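Long-range contacts in haloacid dehalogenase domain protein hydrolase (Planctomyces limnophilus, PDB 4OVY), which is probably a metal-dependent hydrolase of the haloacid dehalogenase superfamily, a putative phosphatase, that holds a calcium ion here: residues Ile38-Asn43 against Phe158-Ala163; Asp44-Cys49 against Met230-Ser235; Asn234-Tyr239 against Leu277-Thr282; Leu253-His258 against Ile290-Gln295. One frame throughout, in Å; residues are numbered along the deposited sequence.

Contact 1: residues Ile38-Asn43 against Phe158-Ala163. With CA (calcium ion), chain J.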
loop_
_atom_site.group_PDB
_atom_site.type_symbol
_atom_site.label_atom_id
_atom_site.label_comp_id
_atom_site.label_asym_id
_atom_site.label_seq_id
_atom_site.Cartn_x
_atom_site.Cartn_y
_atom_site.Cartn_z
ATOM N N ILE A 38 -2.975 -12.842 5.520
ATOM C CA ILE A 38 -3.122 -11.416 5.792
ATOM C C ILE A 38 -4.159 -11.256 6.889
ATOM O O ILE A 38 -5.262 -11.820 6.795
ATOM C CB ILE A 38 -3.637 -10.661 4.542
ATOM C CG1 ILE A 38 -2.705 -10.864 3.342
ATOM C CG2 ILE A 38 -3.851 -9.181 4.842
ATOM C CD1 ILE A 38 -1.253 -10.578 3.634
ATOM N N VAL A 39 -3.807 -10.491 7.918
ATOM C CA VAL A 39 -4.732 -10.150 8.997
ATOM C C VAL A 39 -4.753 -8.637 9.199
ATOM O O VAL A 39 -3.704 -7.994 9.207
ATOM C CB VAL A 39 -4.395 -10.885 10.320
ATOM C CG1 VAL A 39 -2.974 -10.608 10.776
ATOM C CG2 VAL A 39 -5.382 -10.506 11.413
ATOM N N THR A 40 -5.957 -8.082 9.345
ATOM C CA THR A 40 -6.145 -6.641 9.483
ATOM C C THR A 40 -6.756 -6.282 10.834
ATOM O O THR A 40 -7.704 -6.924 11.298
ATOM C CB THR A 40 -7.022 -6.062 8.354
ATOM O OG1 THR A 40 -8.267 -6.771 8.285
ATOM C CG2 THR A 40 -6.309 -6.141 7.029
ATOM N N PHE A 41 -6.196 -5.247 11.450
ATOM C CA PHE A 41 -6.647 -4.727 12.733
ATOM C C PHE A 41 -7.015 -3.257 12.595
ATOM O O PHE A 41 -6.260 -2.476 12.022
ATOM C CB PHE A 41 -5.516 -4.797 13.767
ATOM C CG PHE A 41 -5.097 -6.194 14.127
ATOM C CD1 PHE A 41 -4.183 -6.885 13.345
ATOM C CD2 PHE A 41 -5.597 -6.808 15.264
ATOM C CE1 PHE A 41 -3.796 -8.173 13.679
ATOM C CE2 PHE A 41 -5.214 -8.099 15.601
ATOM C CZ PHE A 41 -4.309 -8.776 14.810
ATOM N N ASP A 42 -8.147 -2.863 13.165
ATOM C CA ASP A 42 -8.343 -1.456 13.487
ATOM C C ASP A 42 -7.332 -1.079 14.580
ATOM O O ASP A 42 -6.777 -1.962 15.255
ATOM C CB ASP A 42 -9.771 -1.214 13.965
ATOM C CG ASP A 42 -10.172 0.250 13.926
ATOM O OD1 ASP A 42 -9.426 1.112 13.424
ATOM O OD2 ASP A 42 -11.271 0.540 14.406
ATOM N N ASN A 43 -7.090 0.218 14.752
ATOM C CA ASN A 43 -6.198 0.703 15.807
ATOM C C ASN A 43 -6.979 1.220 17.023
ATOM O O ASN A 43 -7.030 0.561 18.060
ATOM C CB ASN A 43 -5.257 1.789 15.260
ATOM C CG ASN A 43 -4.197 2.214 16.272
ATOM O OD1 ASN A 43 -3.717 1.404 17.071
ATOM N ND2 ASN A 43 -3.829 3.487 16.240
ATOM N N PHE A 158 -1.529 -6.150 9.373
ATOM C CA PHE A 158 -1.766 -4.787 8.898
ATOM C C PHE A 158 -2.685 -4.018 9.854
ATOM O O PHE A 158 -3.599 -4.589 10.467
ATOM C CB PHE A 158 -2.473 -4.802 7.539
ATOM C CG PHE A 158 -1.596 -5.144 6.377
ATOM C CD1 PHE A 158 -1.217 -6.462 6.140
ATOM C CD2 PHE A 158 -1.206 -4.162 5.469
ATOM C CE1 PHE A 158 -0.435 -6.784 5.043
ATOM C CE2 PHE A 158 -0.425 -4.483 4.378
ATOM C CZ PHE A 158 -0.038 -5.793 4.164
ATOM N N ILE A 159 -2.465 -2.713 9.946
ATOM C CA ILE A 159 -3.459 -1.814 10.526
ATOM C C ILE A 159 -4.330 -1.243 9.407
ATOM O O ILE A 159 -3.823 -0.852 8.353
ATOM C CB ILE A 159 -2.799 -0.668 11.314
ATOM C CG1 ILE A 159 -2.232 -1.206 12.628
ATOM C CG2 ILE A 159 -3.794 0.448 11.609
ATOM C CD1 ILE A 159 -1.317 -0.223 13.326
ATOM N N VAL A 160 -5.637 -1.206 9.656
ATOM C CA VAL A 160 -6.613 -0.609 8.753
ATOM C C VAL A 160 -7.513 0.288 9.613
ATOM O O VAL A 160 -8.467 -0.175 10.227
ATOM C CB VAL A 160 -7.424 -1.672 7.989
ATOM C CG1 VAL A 160 -8.366 -1.020 6.982
ATOM C CG2 VAL A 160 -6.491 -2.634 7.260
ATOM N N SER A 161 -7.180 1.578 9.651
ATOM C CA SER A 161 -7.777 2.524 10.600
ATOM C C SER A 161 -8.363 3.735 9.885
ATOM O O SER A 161 -7.915 4.108 8.808
ATOM C CB SER A 161 -6.717 2.977 11.607
ATOM O OG SER A 161 -7.141 4.094 12.372
ATOM N N GLY A 162 -9.373 4.344 10.496
ATOM C CA GLY A 162 -9.914 5.612 10.010
ATOM C C GLY A 162 -9.022 6.794 10.337
ATOM O O GLY A 162 -9.154 7.859 9.734
ATOM N N ALA A 163 -8.116 6.613 11.299
ATOM C CA ALA A 163 -7.191 7.665 11.688
ATOM C C ALA A 163 -6.180 7.916 10.576
ATOM O O ALA A 163 -6.053 7.128 9.630
ATOM C CB ALA A 163 -6.476 7.303 12.989
HETATM CA CA CA J . -12.205 1.518 16.279
HETATM O O HOH W 1 -11.274 3.280 12.344
HETATM O O HOH W 2 -8.726 3.454 14.238
HETATM O O HOH W 3 -13.613 1.434 13.840
HETATM O O HOH W 4 -13.139 3.287 16.877
#

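Contact 2: residues Asp44-Cys49 against Met230-Ser235. With CA (calcium ion), chain J; EDO (1,2-ethanediol), chain H.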
loop_
_atom_site.group_PDB
_atom_site.type_symbol
_atom_site.label_atom_id
_atom_site.label_comp_id
_atom_site.label_asym_id
_atom_site.label_seq_id
_atom_site.Cartn_x
_atom_site.Cartn_y
_atom_site.Cartn_z
ATOM N N ASP A 44 -7.604 2.387 16.881
ATOM C CA ASP A 44 -8.367 3.002 17.978
ATOM C C ASP A 44 -9.408 2.019 18.519
ATOM O O ASP A 44 -10.248 1.554 17.772
ATOM C CB ASP A 44 -9.095 4.260 17.496
ATOM C CG ASP A 44 -8.154 5.361 17.031
ATOM O OD1 ASP A 44 -7.007 5.460 17.520
ATOM O OD2 ASP A 44 -8.584 6.150 16.170
ATOM N N GLY A 45 -9.337 1.698 19.807
ATOM C CA GLY A 45 -10.324 0.838 20.453
ATOM C C GLY A 45 -10.124 -0.650 20.224
ATOM O O GLY A 45 -10.845 -1.466 20.798
ATOM N N THR A 46 -9.156 -1.001 19.377
ATOM C CA THR A 46 -8.870 -2.389 19.043
ATOM C C THR A 46 -7.474 -2.773 19.553
ATOM O O THR A 46 -7.322 -3.804 20.207
ATOM C CB THR A 46 -8.997 -2.610 17.527
ATOM O OG1 THR A 46 -10.372 -2.465 17.144
ATOM C CG2 THR A 46 -8.514 -3.997 17.120
ATOM N N LEU A 47 -6.472 -1.949 19.244
ATOM C CA LEU A 47 -5.094 -2.145 19.710
ATOM C C LEU A 47 -4.724 -1.236 20.884
ATOM O O LEU A 47 -3.800 -1.543 21.642
ATOM C CB LEU A 47 -4.109 -1.901 18.564
ATOM C CG LEU A 47 -4.176 -2.858 17.371
ATOM C CD1 LEU A 47 -3.145 -2.501 16.314
ATOM C CD2 LEU A 47 -3.975 -4.302 17.825
ATOM N N TRP A 48 -5.409 -0.101 21.013
ATOM C CA TRP A 48 -5.138 0.837 22.093
ATOM C C TRP A 48 -6.370 1.657 22.459
ATOM O O TRP A 48 -7.394 1.596 21.782
ATOM C CB TRP A 48 -3.945 1.737 21.743
ATOM C CG TRP A 48 -4.192 2.835 20.747
ATOM C CD1 TRP A 48 -5.228 2.942 19.859
ATOM C CD2 TRP A 48 -3.349 3.972 20.513
ATOM N NE1 TRP A 48 -5.086 4.080 19.107
ATOM C CE2 TRP A 48 -3.941 4.726 19.483
ATOM C CE3 TRP A 48 -2.149 4.421 21.072
ATOM C CZ2 TRP A 48 -3.379 5.903 19.009
ATOM C CZ3 TRP A 48 -1.595 5.598 20.598
ATOM C CH2 TRP A 48 -2.211 6.326 19.582
ATOM N N CYS A 49 -6.246 2.434 23.522
ATOM C CA CYS A 49 -7.368 3.146 24.110
ATOM C C CYS A 49 -7.842 4.334 23.257
ATOM O O CYS A 49 -7.024 5.066 22.709
ATOM C CB CYS A 49 -6.943 3.625 25.491
ATOM S SG CYS A 49 -8.263 4.348 26.455
HETATM N N MSE A 230 -8.296 -12.921 8.225
HETATM C CA MSE A 230 -8.730 -12.592 9.581
HETATM C C MSE A 230 -8.774 -11.099 9.755
HETATM O O MSE A 230 -8.024 -10.375 9.106
HETATM C CB MSE A 230 -7.734 -13.229 10.544
HETATM C CG MSE A 230 -8.094 -13.073 12.005
HETATM SE SE MSE A 230 -6.739 -14.080 13.036
HETATM C CE MSE A 230 -7.073 -13.280 14.802
ATOM N N ALA A 231 -9.677 -10.631 10.612
ATOM C CA ALA A 231 -9.778 -9.212 10.928
ATOM C C ALA A 231 -10.283 -9.027 12.343
ATOM O O ALA A 231 -11.102 -9.807 12.826
ATOM C CB ALA A 231 -10.689 -8.497 9.945
ATOM N N VAL A 232 -9.778 -7.988 12.997
ATOM C CA VAL A 232 -10.206 -7.623 14.330
ATOM C C VAL A 232 -10.549 -6.136 14.367
ATOM O O VAL A 232 -9.765 -5.290 13.929
ATOM C CB VAL A 232 -9.135 -7.928 15.397
ATOM C CG1 VAL A 232 -9.712 -7.714 16.789
ATOM C CG2 VAL A 232 -8.598 -9.349 15.230
ATOM N N GLY A 233 -11.731 -5.836 14.891
ATOM C CA GLY A 233 -12.194 -4.464 15.045
ATOM C C GLY A 233 -12.878 -4.307 16.386
ATOM O O GLY A 233 -12.795 -5.204 17.236
ATOM N N ASN A 234 -13.544 -3.170 16.587
ATOM C CA ASN A 234 -14.286 -2.936 17.829
ATOM C C ASN A 234 -15.544 -2.077 17.681
ATOM O O ASN A 234 -16.306 -1.955 18.632
ATOM C CB ASN A 234 -13.393 -2.268 18.868
ATOM C CG ASN A 234 -13.100 -0.822 18.527
ATOM O OD1 ASN A 234 -12.453 -0.538 17.528
ATOM N ND2 ASN A 234 -13.591 0.099 19.347
ATOM N N SER A 235 -15.762 -1.472 16.518
ATOM C CA SER A 235 -16.865 -0.527 16.379
ATOM C C SER A 235 -17.648 -0.769 15.099
ATOM O O SER A 235 -17.258 -1.568 14.245
ATOM C CB SER A 235 -16.319 0.899 16.407
ATOM O OG SER A 235 -15.736 1.240 15.155
HETATM CA CA CA J . -12.205 1.518 16.279
HETATM C C1 EDO H . -10.641 7.238 14.135
HETATM O O1 EDO H . -10.519 5.857 14.511
HETATM C C2 EDO H . -11.999 7.491 13.491
HETATM O O2 EDO H . -12.328 6.417 12.601
HETATM O O HOH W 3 -13.613 1.434 13.840
HETATM O O HOH W 4 -13.139 3.287 16.877
#

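Contact 3: residues Asn234-Tyr239 against Leu277-Thr282. With CA (calcium ion), chain J.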
loop_
_atom_site.group_PDB
_atom_site.type_symbol
_atom_site.label_atom_id
_atom_site.label_comp_id
_atom_site.label_asym_id
_atom_site.label_seq_id
_atom_site.Cartn_x
_atom_site.Cartn_y
_atom_site.Cartn_z
ATOM N N ASN A 234 -13.544 -3.170 16.587
ATOM C CA ASN A 234 -14.286 -2.936 17.829
ATOM C C ASN A 234 -15.544 -2.077 17.681
ATOM O O ASN A 234 -16.306 -1.955 18.632
ATOM C CB ASN A 234 -13.393 -2.268 18.868
ATOM C CG ASN A 234 -13.100 -0.822 18.527
ATOM O OD1 ASN A 234 -12.453 -0.538 17.528
ATOM N ND2 ASN A 234 -13.591 0.099 19.347
ATOM N N SER A 235 -15.762 -1.472 16.518
ATOM C CA SER A 235 -16.865 -0.527 16.379
ATOM C C SER A 235 -17.648 -0.769 15.099
ATOM O O SER A 235 -17.258 -1.568 14.245
ATOM C CB SER A 235 -16.319 0.899 16.407
ATOM O OG SER A 235 -15.736 1.240 15.155
ATOM N N ASP A 236 -18.759 -0.062 14.961
ATOM C CA ASP A 236 -19.580 -0.186 13.767
ATOM C C ASP A 236 -18.861 0.277 12.499
ATOM O O ASP A 236 -19.197 -0.170 11.414
ATOM C CB ASP A 236 -20.906 0.551 13.950
ATOM C CG ASP A 236 -21.857 -0.183 14.882
ATOM O OD1 ASP A 236 -21.506 -1.279 15.407
ATOM O OD2 ASP A 236 -22.973 0.339 15.095
ATOM N N GLY A 237 -17.869 1.156 12.643
ATOM C CA GLY A 237 -16.990 1.520 11.533
ATOM C C GLY A 237 -16.167 0.372 10.955
ATOM O O GLY A 237 -15.627 0.499 9.860
ATOM N N ASP A 238 -16.084 -0.744 11.685
ATOM C CA ASP A 238 -15.391 -1.955 11.239
ATOM C C ASP A 238 -16.301 -2.999 10.581
ATOM O O ASP A 238 -15.820 -4.056 10.156
ATOM C CB ASP A 238 -14.688 -2.608 12.440
ATOM C CG ASP A 238 -13.594 -1.739 13.006
ATOM O OD1 ASP A 238 -12.744 -1.292 12.211
ATOM O OD2 ASP A 238 -13.580 -1.509 14.233
ATOM N N TYR A 239 -17.595 -2.700 10.474
ATOM C CA TYR A 239 -18.585 -3.677 9.997
ATOM C C TYR A 239 -18.232 -4.221 8.615
ATOM O O TYR A 239 -18.197 -5.426 8.421
ATOM C CB TYR A 239 -19.995 -3.062 9.964
ATOM C CG TYR A 239 -21.130 -4.064 9.806
ATOM C CD1 TYR A 239 -21.358 -4.705 8.593
ATOM C CD2 TYR A 239 -21.996 -4.341 10.861
ATOM C CE1 TYR A 239 -22.396 -5.611 8.438
ATOM C CE2 TYR A 239 -23.043 -5.243 10.712
ATOM C CZ TYR A 239 -23.232 -5.878 9.498
ATOM O OH TYR A 239 -24.261 -6.779 9.323
ATOM N N LEU A 277 -20.292 0.945 19.177
ATOM C CA LEU A 277 -20.473 -0.455 18.812
ATOM C C LEU A 277 -21.927 -0.806 19.090
ATOM O O LEU A 277 -22.365 -0.775 20.236
ATOM C CB LEU A 277 -19.539 -1.340 19.644
ATOM C CG LEU A 277 -19.712 -2.857 19.466
ATOM C CD1 LEU A 277 -19.479 -3.271 18.018
ATOM C CD2 LEU A 277 -18.807 -3.630 20.414
ATOM N N ASP A 278 -22.668 -1.129 18.036
ATOM C CA ASP A 278 -24.108 -1.324 18.133
ATOM C C ASP A 278 -24.567 -2.317 17.075
ATOM O O ASP A 278 -24.882 -3.460 17.396
ATOM C CB ASP A 278 -24.816 0.024 17.999
ATOM C CG ASP A 278 -26.334 -0.081 18.047
ATOM O OD1 ASP A 278 -26.893 -1.088 18.532
ATOM O OD2 ASP A 278 -26.972 0.883 17.603
ATOM N N ARG A 279 -24.569 -1.893 15.817
ATOM C CA ARG A 279 -25.016 -2.755 14.723
ATOM C C ARG A 279 -24.147 -4.011 14.588
ATOM O O ARG A 279 -24.662 -5.117 14.367
ATOM C CB ARG A 279 -25.026 -1.980 13.401
ATOM C CG ARG A 279 -25.793 -0.659 13.428
ATOM C CD ARG A 279 -27.211 -0.831 13.931
ATOM N NE ARG A 279 -27.896 0.447 14.086
ATOM C CZ ARG A 279 -29.131 0.577 14.556
ATOM N NH1 ARG A 279 -29.833 -0.496 14.908
ATOM N NH2 ARG A 279 -29.670 1.786 14.672
ATOM N N ALA A 280 -22.837 -3.844 14.729
ATOM C CA ALA A 280 -21.913 -4.972 14.617
ATOM C C ALA A 280 -22.092 -5.968 15.760
ATOM O O ALA A 280 -21.945 -7.176 15.563
ATOM C CB ALA A 280 -20.470 -4.482 14.563
ATOM N N LEU A 281 -22.392 -5.455 16.952
ATOM C CA LEU A 281 -22.609 -6.298 18.133
ATOM C C LEU A 281 -23.898 -7.114 18.001
ATOM O O LEU A 281 -23.919 -8.322 18.243
ATOM C CB LEU A 281 -22.641 -5.424 19.390
ATOM C CG LEU A 281 -22.715 -6.099 20.758
ATOM C CD1 LEU A 281 -21.596 -7.114 20.926
ATOM C CD2 LEU A 281 -22.659 -5.043 21.852
ATOM N N THR A 282 -24.969 -6.449 17.588
ATOM C CA THR A 282 -26.237 -7.127 17.350
ATOM C C THR A 282 -26.114 -8.243 16.303
ATOM O O THR A 282 -26.719 -9.294 16.465
ATOM C CB THR A 282 -27.306 -6.103 16.944
ATOM O OG1 THR A 282 -27.511 -5.207 18.043
ATOM C CG2 THR A 282 -28.636 -6.773 16.576
HETATM CA CA CA J . -12.205 1.518 16.279
HETATM O O HOH W 3 -13.613 1.434 13.840
HETATM O O HOH W 4 -13.139 3.287 16.877
#

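Contact 4: residues Leu253-His258 against Ile290-Gln295. With EDO (1,2-ethanediol), chain G.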
loop_
_atom_site.group_PDB
_atom_site.type_symbol
_atom_site.label_atom_id
_atom_site.label_comp_id
_atom_site.label_asym_id
_atom_site.label_seq_id
_atom_site.Cartn_x
_atom_site.Cartn_y
_atom_site.Cartn_z
ATOM N N LEU A 253 -11.947 -15.355 9.731
ATOM C CA LEU A 253 -12.299 -15.164 11.134
ATOM C C LEU A 253 -12.384 -13.676 11.465
ATOM O O LEU A 253 -11.468 -12.910 11.162
ATOM C CB LEU A 253 -11.263 -15.841 12.042
ATOM C CG LEU A 253 -11.478 -15.720 13.555
ATOM C CD1 LEU A 253 -12.768 -16.415 13.976
ATOM C CD2 LEU A 253 -10.295 -16.290 14.325
ATOM N N GLY A 254 -13.493 -13.273 12.072
ATOM C CA GLY A 254 -13.662 -11.897 12.537
ATOM C C GLY A 254 -13.883 -11.841 14.038
ATOM O O GLY A 254 -14.665 -12.628 14.598
ATOM N N LEU A 255 -13.187 -10.919 14.695
ATOM C CA LEU A 255 -13.386 -10.689 16.118
ATOM C C LEU A 255 -13.674 -9.232 16.419
ATOM O O LEU A 255 -13.244 -8.331 15.693
ATOM C CB LEU A 255 -12.171 -11.157 16.924
ATOM C CG LEU A 255 -11.896 -12.665 16.801
ATOM C CD1 LEU A 255 -10.628 -12.895 15.999
ATOM C CD2 LEU A 255 -11.774 -13.325 18.165
ATOM N N ILE A 256 -14.400 -9.025 17.510
ATOM C CA ILE A 256 -14.764 -7.700 17.983
ATOM C C ILE A 256 -14.291 -7.522 19.428
ATOM O O ILE A 256 -14.598 -8.339 20.294
ATOM C CB ILE A 256 -16.290 -7.493 17.927
ATOM C CG1 ILE A 256 -16.765 -7.483 16.473
ATOM C CG2 ILE A 256 -16.683 -6.201 18.642
ATOM C CD1 ILE A 256 -18.267 -7.576 16.325
ATOM N N VAL A 257 -13.559 -6.445 19.679
ATOM C CA VAL A 257 -13.155 -6.089 21.034
ATOM C C VAL A 257 -14.292 -5.298 21.684
ATOM O O VAL A 257 -14.589 -4.167 21.267
ATOM C CB VAL A 257 -11.857 -5.250 21.046
ATOM C CG1 VAL A 257 -11.454 -4.893 22.471
ATOM C CG2 VAL A 257 -10.732 -5.978 20.330
ATOM N N HIS A 258 -14.919 -5.906 22.693
ATOM C CA HIS A 258 -16.029 -5.314 23.421
ATOM C C HIS A 258 -15.537 -4.711 24.732
ATOM O O HIS A 258 -15.011 -5.411 25.608
ATOM C CB HIS A 258 -17.114 -6.373 23.676
ATOM C CG HIS A 258 -18.421 -5.818 24.159
ATOM N ND1 HIS A 258 -19.414 -6.615 24.692
ATOM C CD2 HIS A 258 -18.898 -4.551 24.196
ATOM C CE1 HIS A 258 -20.448 -5.866 25.029
ATOM N NE2 HIS A 258 -20.161 -4.608 24.740
ATOM N N ILE A 290 -16.683 -13.315 16.617
ATOM C CA ILE A 290 -16.414 -13.702 17.997
ATOM C C ILE A 290 -16.111 -12.453 18.805
ATOM O O ILE A 290 -15.212 -11.680 18.468
ATOM C CB ILE A 290 -15.230 -14.682 18.092
ATOM C CG1 ILE A 290 -15.437 -15.884 17.151
ATOM C CG2 ILE A 290 -15.032 -15.134 19.535
ATOM C CD1 ILE A 290 -16.669 -16.713 17.436
ATOM N N VAL A 291 -16.869 -12.265 19.876
ATOM C CA VAL A 291 -16.753 -11.082 20.705
ATOM C C VAL A 291 -15.791 -11.341 21.864
ATOM O O VAL A 291 -15.946 -12.306 22.608
ATOM C CB VAL A 291 -18.127 -10.647 21.241
ATOM C CG1 VAL A 291 -17.996 -9.409 22.121
ATOM C CG2 VAL A 291 -19.077 -10.388 20.073
ATOM N N ILE A 292 -14.804 -10.462 21.997
ATOM C CA ILE A 292 -13.877 -10.470 23.118
ATOM C C ILE A 292 -14.455 -9.604 24.243
ATOM O O ILE A 292 -14.639 -8.394 24.072
ATOM C CB ILE A 292 -12.509 -9.907 22.691
ATOM C CG1 ILE A 292 -11.910 -10.735 21.552
ATOM C CG2 ILE A 292 -11.549 -9.840 23.869
ATOM C CD1 ILE A 292 -10.905 -9.973 20.713
ATOM N N ASP A 293 -14.748 -10.233 25.382
ATOM C CA ASP A 293 -15.213 -9.535 26.587
ATOM C C ASP A 293 -13.981 -9.111 27.390
ATOM O O ASP A 293 -13.369 -9.938 28.064
ATOM C CB ASP A 293 -16.101 -10.487 27.400
ATOM C CG ASP A 293 -16.713 -9.843 28.640
ATOM O OD1 ASP A 293 -16.133 -8.913 29.228
ATOM O OD2 ASP A 293 -17.794 -10.308 29.047
HETATM N N MSE A 294 -13.618 -7.826 27.321
HETATM C CA MSE A 294 -12.375 -7.351 27.951
HETATM C C MSE A 294 -12.331 -7.639 29.447
HETATM O O MSE A 294 -11.299 -8.072 29.975
HETATM C CB MSE A 294 -12.164 -5.851 27.676
HETATM C CG MSE A 294 -11.746 -5.585 26.227
HETATM SE SE MSE A 294 -11.351 -3.679 25.894
HETATM C CE MSE A 294 -10.108 -3.503 27.397
ATOM N N GLN A 295 -13.443 -7.407 30.136
ATOM C CA GLN A 295 -13.538 -7.620 31.581
ATOM C C GLN A 295 -13.225 -9.063 31.967
ATOM O O GLN A 295 -12.503 -9.306 32.927
ATOM C CB GLN A 295 -14.944 -7.262 32.078
ATOM C CG GLN A 295 -15.146 -7.396 33.586
ATOM C CD GLN A 295 -16.601 -7.265 34.004
ATOM O OE1 GLN A 295 -17.505 -7.713 33.303
ATOM N NE2 GLN A 295 -16.831 -6.657 35.159
HETATM C C1 EDO G . -10.262 -10.746 34.790
HETATM O O1 EDO G . -10.938 -11.786 34.078
HETATM C C2 EDO G . -8.841 -11.181 35.140
HETATM O O2 EDO G . -8.547 -12.455 34.556
#

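Contact 1: residues Ile38-Asn43 against Phe158-Ala163
F158 and V160 run beside T40 and F41 as parallel neighbours in the central sheet of the Rossmann-like HAD fold, and D42, just past the end of strand 38-41, is consistent with the first Asp of the DxDx(T/V) pattern of that superfamily. Three backbone hydrogen bonds make the ladder: F158 N to V39 O, F41 N to F158 O, and V160 N to F41 O at 2.8 Å. Between them, the CA-H groups of T40 and I159 lean on the carbonyl oxygens of F158 and F41.

Apolar packing divides between the two faces of the sheet. On the face of T40 and F158, methyl CG2 of T40 meets CG2 of V160 at 3.5 Å, while I38 brings CG2 to CD1 of the F158 ring at 4.0 Å, neither squarely over its face nor at its edge. On the face of F41 and I159, the F41 ring has the carbonyl oxygen of F158 at its edge, in plane, and is covered by helix 141-152; farther on, CB of N43 approaches CG2 of I159.

Polar contacts gather at the strand ends. CG of D42 lies anti to the backbone N (chi1 -163°), which places the carboxylate between the calcium and S161: OD2 binds the ion at 2.3 Å, and OD1 faces the 161-162 backbone and forms a salt bridge with K216, whose NZ also bonds V160 O. One water joins D42 OD1 to G162 N, and a second bridges D42 OD1 and S161 OG. That hydroxyl closes an ST turn by accepting from A163 N at 2.9 Å.

Contact 2: residues Asp44-Cys49 against Met230-Ser235
D44 meets N234 through the metal: its carbonyl oxygen binds calcium at 2.5 Å and N234 OD1 binds it at 2.4 Å, so the two oxygens sit close together as fellow ligands. The D44 carboxylate turns away from N234; OD1 accepts from W48 NE1 through its anti lone pair, nearly in the indole plane, and OD2 takes a hydrogen bond from a 1,2-ethanediol molecule. At G45 the chain has positive phi (80°) and runs against the N234 amide, with G45 O 3.3 Å from N234 CG; a CB here would collide with ND2.

T46 carries the side-chain contact. Its OG1 donates to N234 OD1 at 2.9 Å, arriving tilted from the carbonyl plane, so one amide oxygen serves both metal and hydroxyl. The same chi1 (-68° to OG1) leaves CG2 anti to the backbone N, where it packs on V232, 3.9 Å from CG1. A valine in place of T46 would probably leave N234 OD1 without its hydroxyl donor and the amide less firmly set for the metal.

D44 and T46 fit the second Asp and the closing Thr of the DxDx(T/V) pattern, in the loop between strand 38-41 and helix 55-67. Strand 230-233, whose end meets this loop, lies between strands 38-41 and 253-260, and M143 of helix 141-152 touches T46, L47 and V232.

Contact 3: residues Asn234-Tyr239 against Leu277-Thr282
D236 plugs its carboxylate into the start of helix 279-287, and the tight part of the contact is built around it. OD1 accepts from D278 N at 2.9 Å and from A280 N at 3.0 Å; the two N-H groups reach it from opposite faces of the carboxylate plane, both bonds nearly straight. OD2 accepts from R279 N at 2.8 Å on its syn side. Three successive amides thus hold the group and fix its rotation, and their dipoles probably stabilise its negative charge. Shortening D236 to an alanine is likely to leave three backbone N-H groups without their acceptor and the loop less firmly fixed to the helix start.

Beside this, L277 wraps its CB and branches around N234 O, with CB 3.4 Å from that oxygen.

The outer side is looser. Y239 sets CD2 4.0 Å from A280 CB, and its hydroxyl bonds D283. The exposed R279 rests CG against D236 OD2 before its chain leads away, and D278 pairs with R270.

Inward, D238 OD2 accepts from N234 N and S235 N, shaping the loop after strand 230-233 that, as in HAD enzymes, supplies acidic or amide groups to the metal site.

Contact 4: residues Leu253-His258 against Ile290-Gln295
Strands 253-260 and 290-293 pair in parallel along the central sheet of the HAD fold, and the chain between them passes through helix 279-287. L255 is paired with I290, I256 with V291, V257 with I292 and H258 with D293. The ladder runs from I290 N bonded to G254 O, through I256 N to I290 O and I292 N to I256 O at 2.7 Å, to H258 N on I292 O. M294 N then reaches H258 O at 3.3 Å, carrying the pairing into the first residue of helix 294-297.

On the face of L255 and V257, L255 and I290 lie side by side, with CD2 of L255 3.7 Å from CB of I290. CD1 of I292 reaches CG2 of V257 at 4.0 Å. The selenomethionine M294 sets SE 3.6 Å from V257 CG1. Helix 11-24 covers this face, its A12 touching both L255 and I292 and its A15 touching I290.

The other face carries I256, V291 and H258. V291 puts CG1 against CB of H258 at 3.5 Å; the imidazole, with CG anti to the backbone N (chi1 -168°), leads away to bond D269 through NE2. At the far end, D293 occupies the N-cap of the short helix, its OD1 accepting from R296 N and also bonded to T260 OG1.

Backbone bonds therefore set the register; aliphatic side chains pack against helix 11-24 on one face, while the other mixes aliphatic and polar groups. H258 NE2 and D293 OD1 find partners beyond the paired backbones, linking the pair's end to D269, T260 and helix 294-297.

Overall arrangement
Contacts 1, 2 and 4 share one sheet: strand 38-41 pairs with strand 230-233, which in turn pairs with strand 253-260. T40 O and V232 N lie 2.9 Å apart between contacts 1 and 2, and G233 O and V257 N 2.8 Å apart between contacts 2 and 4. Calcium joins contacts 1, 2 and 3, because D42, D44 and N234 all bind it, and N234 belongs to both contacts 2 and 3. Contact 3 leans on contact 4, with L277 CD2 3.8 Å from I256 CG2. Contact 4 does not reach the metal: the nearest side-chain atom of V257 is about 8 Å from the calcium.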